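Long-range contacts in amino acid ABC transporter, periplasmic amino acid-binding protein (Brucella ovis, PDB 4Z9N), which probably captures amino acids or small peptides in the periplasm for an ABC importer, and binds glutathione: residues I106-D110 with G311-Q315; Q112-I116 with L188-R192; H232-N237 with Q322-V327; N237-I243 with D258-L263. All coordinates share one frame; numbering follows the deposited sequence.

Contact 1: residues I106-D110 with G311-Q315; sequences INYYD and GLNAQ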
loop_
_atom_site.group_PDB
_atom_site.type_symbol
_atom_site.label_atom_id
_atom_site.label_comp_id
_atom_site.label_asym_id
_atom_site.label_seq_id
_atom_site.Cartn_x
_atom_site.Cartn_y
_atom_site.Cartn_z
ATOM N N ILE D 106 5.853 1.295 -1.653
ATOM C CA ILE D 106 6.708 1.350 -0.481
ATOM C C ILE D 106 7.663 0.166 -0.583
ATOM O O ILE D 106 7.239 -0.972 -0.458
ATOM C CB ILE D 106 5.887 1.301 0.823
ATOM C CG1 ILE D 106 5.078 2.593 1.015
ATOM C CG2 ILE D 106 6.797 1.054 2.031
ATOM C CD1 ILE D 106 3.884 2.406 1.958
ATOM N N ASN D 107 8.940 0.424 -0.839
ATOM C CA ASN D 107 9.836 -0.709 -1.024
ATOM C C ASN D 107 10.511 -1.131 0.282
ATOM O O ASN D 107 11.144 -2.172 0.337
ATOM C CB ASN D 107 10.868 -0.418 -2.137
ATOM C CG ASN D 107 11.870 0.674 -1.793
ATOM O OD1 ASN D 107 11.648 1.543 -0.945
ATOM N ND2 ASN D 107 12.987 0.655 -2.511
ATOM N N TYR D 108 10.340 -0.352 1.346
ATOM C CA TYR D 108 10.910 -0.753 2.623
ATOM C C TYR D 108 10.192 -0.009 3.741
ATOM O O TYR D 108 10.245 1.214 3.783
ATOM C CB TYR D 108 12.423 -0.463 2.662
ATOM C CG TYR D 108 13.100 -1.055 3.876
ATOM C CD1 TYR D 108 13.101 -0.382 5.091
ATOM C CD2 TYR D 108 13.701 -2.303 3.815
ATOM C CE1 TYR D 108 13.688 -0.930 6.207
ATOM C CE2 TYR D 108 14.290 -2.861 4.924
ATOM C CZ TYR D 108 14.275 -2.170 6.117
ATOM O OH TYR D 108 14.849 -2.727 7.230
ATOM N N TYR D 109 9.505 -0.748 4.620
ATOM C CA TYR D 109 8.896 -0.150 5.814
ATOM C C TYR D 109 9.947 -0.039 6.899
ATOM O O TYR D 109 10.494 -1.042 7.312
ATOM C CB TYR D 109 7.726 -0.983 6.332
ATOM C CG TYR D 109 6.558 -1.083 5.374
ATOM C CD1 TYR D 109 6.537 -2.057 4.390
ATOM C CD2 TYR D 109 5.490 -0.199 5.449
ATOM C CE1 TYR D 109 5.475 -2.162 3.505
ATOM C CE2 TYR D 109 4.424 -0.291 4.570
ATOM C CZ TYR D 109 4.429 -1.273 3.599
ATOM O OH TYR D 109 3.368 -1.379 2.728
ATOM N N ASP D 110 10.220 1.181 7.367
ATOM C CA ASP D 110 11.209 1.380 8.428
ATOM C C ASP D 110 10.597 2.227 9.556
ATOM O O ASP D 110 9.409 2.564 9.527
ATOM C CB ASP D 110 12.461 2.058 7.868
ATOM C CG ASP D 110 13.731 1.632 8.580
ATOM O OD1 ASP D 110 13.628 0.970 9.634
ATOM O OD2 ASP D 110 14.829 1.953 8.067
ATOM N N GLY D 311 11.456 -8.993 8.807
ATOM C CA GLY D 311 10.536 -8.280 9.677
ATOM C C GLY D 311 9.300 -7.776 8.962
ATOM O O GLY D 311 8.565 -8.552 8.357
ATOM N N LEU D 312 9.088 -6.465 9.003
ATOM C CA LEU D 312 7.924 -5.874 8.343
ATOM C C LEU D 312 7.988 -6.063 6.845
ATOM O O LEU D 312 6.970 -5.973 6.165
ATOM C CB LEU D 312 7.824 -4.377 8.648
ATOM C CG LEU D 312 7.589 -3.992 10.098
ATOM C CD1 LEU D 312 7.593 -2.450 10.210
ATOM C CD2 LEU D 312 6.279 -4.587 10.574
ATOM N N ASN D 313 9.192 -6.287 6.322
ATOM C CA ASN D 313 9.352 -6.385 4.881
ATOM C C ASN D 313 9.367 -7.821 4.402
ATOM O O ASN D 313 9.680 -8.092 3.242
ATOM C CB ASN D 313 10.602 -5.634 4.455
ATOM C CG ASN D 313 10.475 -4.164 4.759
ATOM O OD1 ASN D 313 9.639 -3.483 4.162
ATOM N ND2 ASN D 313 11.210 -3.688 5.760
ATOM N N ALA D 314 8.989 -8.742 5.284
ATOM C CA ALA D 314 8.679 -10.088 4.837
ATOM C C ALA D 314 7.418 -10.029 3.982
ATOM O O ALA D 314 6.637 -9.082 4.061
ATOM C CB ALA D 314 8.480 -11.054 6.024
ATOM N N GLN D 315 7.244 -11.040 3.145
ATOM C CA GLN D 315 6.005 -11.220 2.401
ATOM C C GLN D 315 4.798 -11.228 3.332
ATOM O O GLN D 315 4.875 -11.681 4.479
ATOM C CB GLN D 315 6.068 -12.531 1.618
ATOM C CG GLN D 315 6.928 -12.488 0.345
ATOM C CD GLN D 315 6.276 -11.744 -0.805
ATOM O OE1 GLN D 315 5.049 -11.683 -0.902
ATOM N NE2 GLN D 315 7.095 -11.215 -1.709
HETATM O O HOH W 1 13.220 -4.925 7.269
#
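Asn313 pushes its amide between the backbone of Tyr109 and the ring of Tyr108, and both ends of the amide are used. OD1 accepts from Tyr109 N at 2.8 Å, in the carbonyl plane and on a lone pair. In return Asn313 ND2 reaches Tyr109 O at 3.2 Å, a slightly tilted bond, so one amide pairs with both polar groups of a single strand residue. The same ND2 lies 3.2 Å above the centre of the Tyr108 ring, whose plane is 29° from the amide, and it also donates to a water that bonds Tyr108 OH. That ring reaches the amide because CG stands anti to the backbone N (chi1 -171°). Tyr109 points toward the loop, with CG beside its backbone N (chi1 -64°): its ring edge, at CD1, meets Asn313 OD1 at 3.4 Å, its CB rests on Leu312 CB, and Ile106 CG2 covers one ring face. Tyr323 of the second subunit meets the Tyr109 ring edge-to-face. Gln322 NE2 also donates to Asn313 OD1, adding a further grip on the oxygen. In the fold, the strand pairs through Tyr108 and Asp110 with strand 211-218, and Phe296 of helix 292-299 packs against both Tyr108 and Asn313.

Contact 2: residues Q112-I116 with L188-R192; sequences QGFMI and LYGVR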
loop_
_atom_site.group_PDB
_atom_site.type_symbol
_atom_site.label_atom_id
_atom_site.label_comp_id
_atom_site.label_asym_id
_atom_site.label_seq_id
_atom_site.Cartn_x
_atom_site.Cartn_y
_atom_site.Cartn_z
ATOM N N GLN D 112 12.069 5.198 12.875
ATOM C CA GLN D 112 13.226 5.937 13.407
ATOM C C GLN D 112 13.747 5.344 14.710
ATOM O O GLN D 112 12.961 4.968 15.588
ATOM C CB GLN D 112 12.848 7.401 13.625
ATOM C CG GLN D 112 13.934 8.271 14.233
ATOM C CD GLN D 112 13.562 9.738 14.167
ATOM O OE1 GLN D 112 12.612 10.116 13.477
ATOM N NE2 GLN D 112 14.308 10.584 14.886
ATOM N N GLY D 113 15.073 5.273 14.839
ATOM C CA GLY D 113 15.697 4.776 16.049
ATOM C C GLY D 113 16.900 5.605 16.458
ATOM O O GLY D 113 17.193 6.648 15.849
ATOM N N PHE D 114 17.572 5.151 17.511
ATOM C CA PHE D 114 18.738 5.824 18.086
ATOM C C PHE D 114 19.907 4.862 18.240
ATOM O O PHE D 114 19.716 3.707 18.605
ATOM C CB PHE D 114 18.402 6.418 19.458
ATOM C CG PHE D 114 17.363 7.482 19.410
ATOM C CD1 PHE D 114 16.012 7.152 19.484
ATOM C CD2 PHE D 114 17.730 8.810 19.256
ATOM C CE1 PHE D 114 15.049 8.132 19.429
ATOM C CE2 PHE D 114 16.770 9.806 19.196
ATOM C CZ PHE D 114 15.425 9.463 19.283
ATOM N N MET D 115 21.114 5.346 17.975
ATOM C CA MET D 115 22.320 4.526 18.126
ATOM C C MET D 115 23.314 5.211 19.057
ATOM O O MET D 115 23.479 6.435 18.994
ATOM C CB MET D 115 22.951 4.265 16.760
ATOM C CG MET D 115 24.153 3.319 16.782
ATOM S SD MET D 115 24.592 2.784 15.109
ATOM C CE MET D 115 25.180 4.322 14.399
ATOM N N ILE D 116 23.963 4.425 19.917
ATOM C CA ILE D 116 24.994 4.933 20.818
ATOM C C ILE D 116 26.234 4.064 20.749
ATOM O O ILE D 116 26.183 2.915 20.307
ATOM C CB ILE D 116 24.513 4.998 22.280
ATOM C CG1 ILE D 116 24.083 3.604 22.755
ATOM C CG2 ILE D 116 23.399 6.019 22.453
ATOM C CD1 ILE D 116 24.055 3.435 24.247
ATOM N N LEU D 188 20.764 3.243 10.236
ATOM C CA LEU D 188 21.713 3.094 11.345
ATOM C C LEU D 188 22.621 1.881 11.129
ATOM O O LEU D 188 23.822 1.941 11.429
ATOM C CB LEU D 188 20.972 2.992 12.685
ATOM C CG LEU D 188 20.312 4.297 13.162
ATOM C CD1 LEU D 188 19.422 4.048 14.364
ATOM C CD2 LEU D 188 21.412 5.309 13.499
ATOM N N TYR D 189 22.064 0.786 10.603
ATOM C CA TYR D 189 22.886 -0.371 10.245
ATOM C C TYR D 189 23.961 0.015 9.229
ATOM O O TYR D 189 25.104 -0.436 9.317
ATOM C CB TYR D 189 22.029 -1.509 9.666
ATOM C CG TYR D 189 21.324 -2.387 10.685
ATOM C CD1 TYR D 189 20.081 -2.034 11.206
ATOM C CD2 TYR D 189 21.891 -3.584 11.102
ATOM C CE1 TYR D 189 19.429 -2.852 12.124
ATOM C CE2 TYR D 189 21.252 -4.403 12.016
ATOM C CZ TYR D 189 20.026 -4.034 12.528
ATOM O OH TYR D 189 19.394 -4.857 13.439
ATOM N N GLY D 190 23.588 0.833 8.250
ATOM C CA GLY D 190 24.517 1.232 7.205
ATOM C C GLY D 190 25.570 2.216 7.683
ATOM O O GLY D 190 26.759 2.086 7.359
ATOM N N VAL D 191 25.136 3.208 8.451
ATOM C CA VAL D 191 26.054 4.162 9.050
ATOM C C VAL D 191 27.062 3.451 9.938
ATOM O O VAL D 191 28.273 3.715 9.867
ATOM C CB VAL D 191 25.300 5.226 9.856
ATOM C CG1 VAL D 191 26.277 6.007 10.729
ATOM C CG2 VAL D 191 24.543 6.156 8.917
ATOM N N ARG D 192 26.568 2.549 10.780
ATOM C CA ARG D 192 27.434 1.840 11.725
ATOM C C ARG D 192 28.613 1.151 11.020
ATOM O O ARG D 192 29.747 1.181 11.509
ATOM C CB ARG D 192 26.617 0.816 12.526
ATOM C CG ARG D 192 27.443 -0.003 13.508
ATOM C CD ARG D 192 26.570 -0.764 14.505
ATOM N NE ARG D 192 25.660 -1.710 13.863
ATOM C CZ ARG D 192 24.750 -2.425 14.518
ATOM N NH1 ARG D 192 24.622 -2.292 15.834
ATOM N NH2 ARG D 192 23.951 -3.255 13.859
#
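Met115 sends CG anti to its backbone N (chi1 -175°), continues extended through chi2, and then bends at chi3 (68°), which turns the methyl CE back over the first turn of the segment Leu188-Arg192. Leu188 comes the other way with CG anti to its carbonyl carbon, and the two side chains lie alongside each other, pointing opposite ways. The two methyls of Leu188 divide the work. CD2 lies alongside the methionine, 3.8 Å from Met115 CB and 4.0 Å from Met115 CE, while CD1 drops onto the strand backbone at Gly113, 3.6 Å from Gly113 C.

This is helix-on-sheet packing in a family 3 solute-binding protein: helix 185-192 runs along one side of strand 101-117 in nearly the same direction, the segment axes 9.9 Å apart and 27° from parallel. Alternation along the strand puts Met115 toward the helix, whereas Phe114 points away and packs on Met147 and Phe151 of helix 142-153, so that the sheet is sandwiched between helices.

Farther along the helix, the sulfur Met115 SD rests 3.8 Å from Arg192 CB, touching the aliphatic root of the arginine and leaving its guanidinium to bond His201 O through NH1. Met115 CE reaches Val191 CG1 at 4.2 Å, a looser touch. Tyr181 of strand 180-182 packs on both Leu188 and Val191, and Ile203 of strand 201-203 touches Leu188 and Arg192.

Contact 3: residues H232-N237 with Q322-V327; sequences HNALLN and QYGIPV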
loop_
_atom_site.group_PDB
_atom_site.type_symbol
_atom_site.label_atom_id
_atom_site.label_comp_id
_atom_site.label_asym_id
_atom_site.label_seq_id
_atom_site.Cartn_x
_atom_site.Cartn_y
_atom_site.Cartn_z
ATOM N N HIS D 232 7.754 -2.537 -8.938
ATOM C CA HIS D 232 7.717 -2.942 -7.533
ATOM C C HIS D 232 6.844 -4.168 -7.280
ATOM O O HIS D 232 7.256 -5.118 -6.613
ATOM C CB HIS D 232 7.219 -1.770 -6.686
ATOM C CG HIS D 232 6.938 -2.113 -5.257
ATOM N ND1 HIS D 232 7.903 -2.584 -4.392
ATOM C CD2 HIS D 232 5.806 -1.971 -4.519
ATOM C CE1 HIS D 232 7.369 -2.749 -3.190
ATOM N NE2 HIS D 232 6.100 -2.380 -3.243
ATOM N N ASN D 233 5.633 -4.152 -7.812
ATOM C CA ASN D 233 4.720 -5.242 -7.502
ATOM C C ASN D 233 5.112 -6.506 -8.249
ATOM O O ASN D 233 4.886 -7.607 -7.749
ATOM C CB ASN D 233 3.279 -4.823 -7.787
ATOM C CG ASN D 233 2.724 -3.935 -6.684
ATOM O OD1 ASN D 233 2.329 -4.434 -5.635
ATOM N ND2 ASN D 233 2.730 -2.610 -6.899
ATOM N N ALA D 234 5.757 -6.353 -9.408
ATOM C CA ALA D 234 6.296 -7.510 -10.103
ATOM C C ALA D 234 7.370 -8.164 -9.243
ATOM O O ALA D 234 7.418 -9.393 -9.132
ATOM C CB ALA D 234 6.869 -7.127 -11.472
ATOM N N LEU D 235 8.226 -7.349 -8.635
ATOM C CA LEU D 235 9.271 -7.890 -7.765
ATOM C C LEU D 235 8.665 -8.696 -6.613
ATOM O O LEU D 235 9.173 -9.768 -6.250
ATOM C CB LEU D 235 10.153 -6.769 -7.206
ATOM C CG LEU D 235 11.089 -6.103 -8.223
ATOM C CD1 LEU D 235 11.707 -4.843 -7.634
ATOM C CD2 LEU D 235 12.170 -7.084 -8.674
ATOM N N LEU D 236 7.597 -8.157 -6.022
ATOM C CA LEU D 236 6.909 -8.838 -4.922
ATOM C C LEU D 236 6.231 -10.135 -5.381
ATOM O O LEU D 236 6.387 -11.178 -4.744
ATOM C CB LEU D 236 5.876 -7.914 -4.284
ATOM C CG LEU D 236 6.461 -6.716 -3.508
ATOM C CD1 LEU D 236 5.352 -5.828 -2.908
ATOM C CD2 LEU D 236 7.441 -7.175 -2.406
ATOM N N ASN D 237 5.461 -10.063 -6.470
ATOM C CA ASN D 237 4.767 -11.251 -6.969
ATOM C C ASN D 237 5.755 -12.365 -7.320
ATOM O O ASN D 237 5.506 -13.534 -7.007
ATOM C CB ASN D 237 3.890 -10.913 -8.189
ATOM C CG ASN D 237 2.496 -10.440 -7.799
ATOM O OD1 ASN D 237 1.615 -11.246 -7.499
ATOM N ND2 ASN D 237 2.293 -9.124 -7.794
ATOM N N GLN D 322 4.618 -6.814 3.069
ATOM C CA GLN D 322 4.848 -6.587 1.643
ATOM C C GLN D 322 3.903 -7.429 0.821
ATOM O O GLN D 322 3.953 -8.664 0.845
ATOM C CB GLN D 322 6.310 -6.860 1.252
ATOM C CG GLN D 322 7.298 -5.822 1.790
ATOM C CD GLN D 322 7.254 -4.512 1.009
ATOM O OE1 GLN D 322 6.495 -4.365 0.051
ATOM N NE2 GLN D 322 8.060 -3.547 1.433
ATOM N N TYR D 323 3.033 -6.745 0.088
ATOM C CA TYR D 323 1.916 -7.408 -0.591
ATOM C C TYR D 323 1.909 -7.051 -2.061
ATOM O O TYR D 323 1.663 -5.909 -2.421
ATOM C CB TYR D 323 0.606 -6.997 0.084
ATOM C CG TYR D 323 -0.684 -7.619 -0.432
ATOM C CD1 TYR D 323 -1.383 -7.031 -1.489
ATOM C CD2 TYR D 323 -1.250 -8.732 0.198
ATOM C CE1 TYR D 323 -2.580 -7.568 -1.938
ATOM C CE2 TYR D 323 -2.468 -9.268 -0.240
ATOM C CZ TYR D 323 -3.117 -8.678 -1.305
ATOM O OH TYR D 323 -4.317 -9.185 -1.730
ATOM N N GLY D 324 2.210 -8.019 -2.918
ATOM C CA GLY D 324 2.221 -7.747 -4.343
ATOM C C GLY D 324 0.796 -7.708 -4.865
ATOM O O GLY D 324 0.058 -8.683 -4.767
ATOM N N ILE D 325 0.397 -6.563 -5.402
ATOM C CA ILE D 325 -0.936 -6.410 -5.962
ATOM C C ILE D 325 -1.003 -7.315 -7.187
ATOM O O ILE D 325 -0.009 -7.467 -7.886
ATOM C CB ILE D 325 -1.208 -4.902 -6.265
ATOM C CG1 ILE D 325 -1.053 -4.082 -4.987
ATOM C CG2 ILE D 325 -2.596 -4.672 -6.832
ATOM C CD1 ILE D 325 -1.069 -2.600 -5.233
ATOM N N PRO D 326 -2.149 -7.977 -7.418
ATOM C CA PRO D 326 -2.163 -9.005 -8.464
ATOM C C PRO D 326 -1.939 -8.508 -9.887
ATOM O O PRO D 326 -2.506 -7.507 -10.314
ATOM C CB PRO D 326 -3.559 -9.620 -8.334
ATOM C CG PRO D 326 -4.379 -8.598 -7.574
ATOM C CD PRO D 326 -3.395 -7.970 -6.630
ATOM N N VAL D 327 -1.109 -9.248 -10.610
ATOM C CA VAL D 327 -0.871 -9.009 -12.024
ATOM C C VAL D 327 -1.946 -9.792 -12.761
ATOM O O VAL D 327 -1.763 -10.952 -13.140
ATOM C CB VAL D 327 0.563 -9.416 -12.404
ATOM C CG1 VAL D 327 0.798 -9.300 -13.894
ATOM C CG2 VAL D 327 1.534 -8.511 -11.650
HETATM O O HOH W 2 2.690 -3.192 -3.102
HETATM O O HOH W 3 -0.363 -11.853 -9.793
#
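The C-terminal tail, an extended segment without regular secondary structure, is laid over helix 222-240 and held there by two asparagines one helical turn apart, Asn233 and Asn237. Asn233 OD1 accepts from Ile325 N at 2.9 Å in a nearly straight bond (173°), although the donor stands above the carbonyl plane. Asn237 ND2 donates to Ile325 O at 2.8 Å and to Asn233 O at 3.0 Å, bridging the tail and its own helix. Asn233 O is thus shared: Asn237 N and Asn237 ND2 approach it from opposite faces of its plane. Both polar groups of Ile325 are therefore taken up by side chains of the helix, much as a strand neighbour would take them.

Gly324 sits close against the helix, its CA 3.7 Å from Leu236 CB and its carbonyl carbon 3.6 Å from Asn237 ND2. Leu236 CD1 reaches Gln322 OE1 at 3.5 Å, and the two side chains cross at about a right angle; His232 packs CE1, at its ring edge, near that oxygen, while its ND1 bonds Tyr48 OH. One water links Asn237 OD1 to Val327 N. That OD1 also accepts from Lys210 of the second subunit, whose Trp91 packs on Ile325 and Pro326.

Contact 4: residues N237-I243 with D258-L263; sequences NAEEYGI and DIKRLL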
loop_
_atom_site.group_PDB
_atom_site.type_symbol
_atom_site.label_atom_id
_atom_site.label_comp_id
_atom_site.label_asym_id
_atom_site.label_seq_id
_atom_site.Cartn_x
_atom_site.Cartn_y
_atom_site.Cartn_z
ATOM N N ASN D 237 5.461 -10.063 -6.470
ATOM C CA ASN D 237 4.767 -11.251 -6.969
ATOM C C ASN D 237 5.755 -12.365 -7.320
ATOM O O ASN D 237 5.506 -13.534 -7.007
ATOM C CB ASN D 237 3.890 -10.913 -8.189
ATOM C CG ASN D 237 2.496 -10.440 -7.799
ATOM O OD1 ASN D 237 1.615 -11.246 -7.499
ATOM N ND2 ASN D 237 2.293 -9.124 -7.794
ATOM N N ALA D 238 6.865 -12.000 -7.955
ATOM C CA ALA D 238 7.868 -12.986 -8.350
ATOM C C ALA D 238 8.413 -13.711 -7.127
ATOM O O ALA D 238 8.538 -14.940 -7.135
ATOM C CB ALA D 238 8.999 -12.333 -9.129
ATOM N N GLU D 239 8.704 -12.974 -6.060
ATOM C CA GLU D 239 9.199 -13.653 -4.865
ATOM C C GLU D 239 8.119 -14.588 -4.322
ATOM O O GLU D 239 8.398 -15.749 -4.005
ATOM C CB GLU D 239 9.645 -12.682 -3.766
ATOM C CG GLU D 239 10.278 -13.454 -2.601
ATOM C CD GLU D 239 10.571 -12.631 -1.367
ATOM O OE1 GLU D 239 10.073 -11.484 -1.247
ATOM O OE2 GLU D 239 11.329 -13.146 -0.509
ATOM N N GLU D 240 6.886 -14.097 -4.239
ATOM C CA GLU D 240 5.780 -14.918 -3.734
ATOM C C GLU D 240 5.619 -16.226 -4.530
ATOM O O GLU D 240 5.273 -17.282 -3.968
ATOM C CB GLU D 240 4.459 -14.128 -3.757
ATOM C CG GLU D 240 3.312 -14.885 -3.072
ATOM C CD GLU D 240 1.961 -14.192 -3.206
ATOM O OE1 GLU D 240 1.936 -12.952 -3.336
ATOM O OE2 GLU D 240 0.930 -14.905 -3.195
ATOM N N TYR D 241 5.896 -16.168 -5.833
ATOM C CA TYR D 241 5.719 -17.332 -6.692
ATOM C C TYR D 241 7.014 -18.138 -6.881
ATOM O O TYR D 241 7.044 -19.075 -7.666
ATOM C CB TYR D 241 5.171 -16.917 -8.063
ATOM C CG TYR D 241 3.827 -16.201 -8.059
ATOM C CD1 TYR D 241 2.959 -16.288 -6.983
ATOM C CD2 TYR D 241 3.425 -15.447 -9.155
ATOM C CE1 TYR D 241 1.723 -15.638 -7.001
ATOM C CE2 TYR D 241 2.199 -14.799 -9.180
ATOM C CZ TYR D 241 1.351 -14.897 -8.100
ATOM O OH TYR D 241 0.131 -14.244 -8.128
ATOM N N GLY D 242 8.064 -17.796 -6.143
ATOM C CA GLY D 242 9.313 -18.545 -6.200
ATOM C C GLY D 242 10.082 -18.385 -7.504
ATOM O O GLY D 242 10.832 -19.287 -7.912
ATOM N N ILE D 243 9.893 -17.235 -8.154
ATOM C CA ILE D 243 10.587 -16.916 -9.394
ATOM C C ILE D 243 11.819 -16.096 -9.066
ATOM O O ILE D 243 11.722 -15.022 -8.453
ATOM C CB ILE D 243 9.681 -16.160 -10.386
ATOM C CG1 ILE D 243 8.432 -16.976 -10.682
ATOM C CG2 ILE D 243 10.441 -15.895 -11.701
ATOM C CD1 ILE D 243 7.318 -16.154 -11.273
ATOM N N ASP D 258 -0.980 -18.345 -12.971
ATOM C CA ASP D 258 -0.495 -17.087 -12.404
ATOM C C ASP D 258 0.922 -16.764 -12.882
ATOM O O ASP D 258 1.244 -15.608 -13.159
ATOM C CB ASP D 258 -0.517 -17.118 -10.874
ATOM C CG ASP D 258 -1.916 -17.172 -10.309
ATOM O OD1 ASP D 258 -2.887 -16.983 -11.071
ATOM O OD2 ASP D 258 -2.045 -17.392 -9.088
ATOM N N ILE D 259 1.766 -17.785 -12.967
ATOM C CA ILE D 259 3.155 -17.590 -13.344
ATOM C C ILE D 259 3.273 -17.323 -14.838
ATOM O O ILE D 259 4.029 -16.445 -15.274
ATOM C CB ILE D 259 4.007 -18.800 -12.925
ATOM C CG1 ILE D 259 4.003 -18.928 -11.398
ATOM C CG2 ILE D 259 5.422 -18.678 -13.454
ATOM C CD1 ILE D 259 4.799 -20.149 -10.880
ATOM N N LYS D 260 2.504 -18.074 -15.618
ATOM C CA LYS D 260 2.470 -17.903 -17.066
ATOM C C LYS D 260 2.053 -16.472 -17.421
ATOM O O LYS D 260 2.641 -15.836 -18.303
ATOM C CB LYS D 260 1.512 -18.916 -17.694
ATOM C CG LYS D 260 1.397 -18.804 -19.209
ATOM C CD LYS D 260 0.404 -19.809 -19.787
ATOM C CE LYS D 260 0.844 -21.230 -19.531
ATOM N NZ LYS D 260 0.018 -22.198 -20.306
ATOM N N ARG D 261 1.041 -15.972 -16.715
ATOM C CA ARG D 261 0.524 -14.632 -16.956
ATOM C C ARG D 261 1.546 -13.587 -16.508
ATOM O O ARG D 261 1.824 -12.626 -17.234
ATOM C CB ARG D 261 -0.822 -14.444 -16.235
ATOM C CG ARG D 261 -1.471 -13.078 -16.460
ATOM C CD ARG D 261 -2.901 -13.014 -15.922
ATOM N NE ARG D 261 -2.952 -13.264 -14.479
ATOM C CZ ARG D 261 -3.426 -14.381 -13.930
ATOM N NH1 ARG D 261 -3.920 -15.344 -14.702
ATOM N NH2 ARG D 261 -3.427 -14.525 -12.607
ATOM N N LEU D 262 2.125 -13.784 -15.326
ATOM C CA LEU D 262 3.148 -12.864 -14.811
ATOM C C LEU D 262 4.329 -12.751 -15.773
ATOM O O LEU D 262 4.809 -11.658 -16.046
ATOM C CB LEU D 262 3.658 -13.322 -13.440
ATOM C CG LEU D 262 4.705 -12.411 -12.792
ATOM C CD1 LEU D 262 4.098 -11.040 -12.443
ATOM C CD2 LEU D 262 5.354 -13.066 -11.571
ATOM N N LEU D 263 4.786 -13.882 -16.301
ATOM C CA LEU D 263 6.007 -13.870 -17.109
ATOM C C LEU D 263 5.742 -13.642 -18.601
ATOM O O LEU D 263 6.655 -13.756 -19.418
ATOM C CB LEU D 263 6.787 -15.171 -16.902
ATOM C CG LEU D 263 7.212 -15.339 -15.442
ATOM C CD1 LEU D 263 8.036 -16.594 -15.255
ATOM C CD2 LEU D 263 7.994 -14.111 -14.960
#
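Helix 222-240 ends in a Schellman motif beside helix 257-262, with the CA atoms of Tyr241 and Ile259 7.1 Å apart. Ile243 N bonds Ala238 O and Gly242 N bonds Glu239 O, with Gly242, at positive phi, as the C-prime residue; the reversal brings Ile243 back toward the second helix. Its CD1 is the meeting point of three side chains, 3.7 Å from Leu262 CD2, 3.8 Å from Ile259 CG2 and 4.1 Å from Leu263 CD1. Leu262 extends with CG anti to the backbone N (chi1 -178°), and its CD2 also touches Tyr241 CD2 at 3.9 Å. The Tyr241 ring crosses Asp258 at about a right angle, CE2 and CZ near Asp258 CB, and runs alongside Ile259 in the opposite sense, while Asn237 O lies over one face of the ring, toward its rim. Arg261 NH2 meets Asp258 OD1 in a salt bridge at 2.9 Å, from the carboxylate face where the tyrosine hydroxyl also lies. Lys210 of the second subunit packs on Tyr241, and its Asp149 pairs with Arg261. Val282 of helix 281-289 closes on Leu262 and Leu263, and Val248 and Met251 of helix 248-251 touch Ile243 and Leu263.

Contacts 1, 3 and 4 form a connected group: contacts 3 and 4 share Asn237, with centres 9 Å apart, and contact 1 lies about 12 Å from contact 3, centre to centre. Gln322 and Gln315 stitch the group together, the former bonding Ile106 O, the latter Leu236 O and Glu239. Val327 O accepts from Arg261 NE, joining the tail to helix 257-262. All three touch the second subunit, whereas contact 2 does not. Contact 2 continues strand 101-117 from contact 1, about 17 Å between centres, but lies about 35 Å from contact 4. It is nearest the ligand: glutathione is about 5 Å from the Val191 side chain and about 9 Å from that of Tyr108.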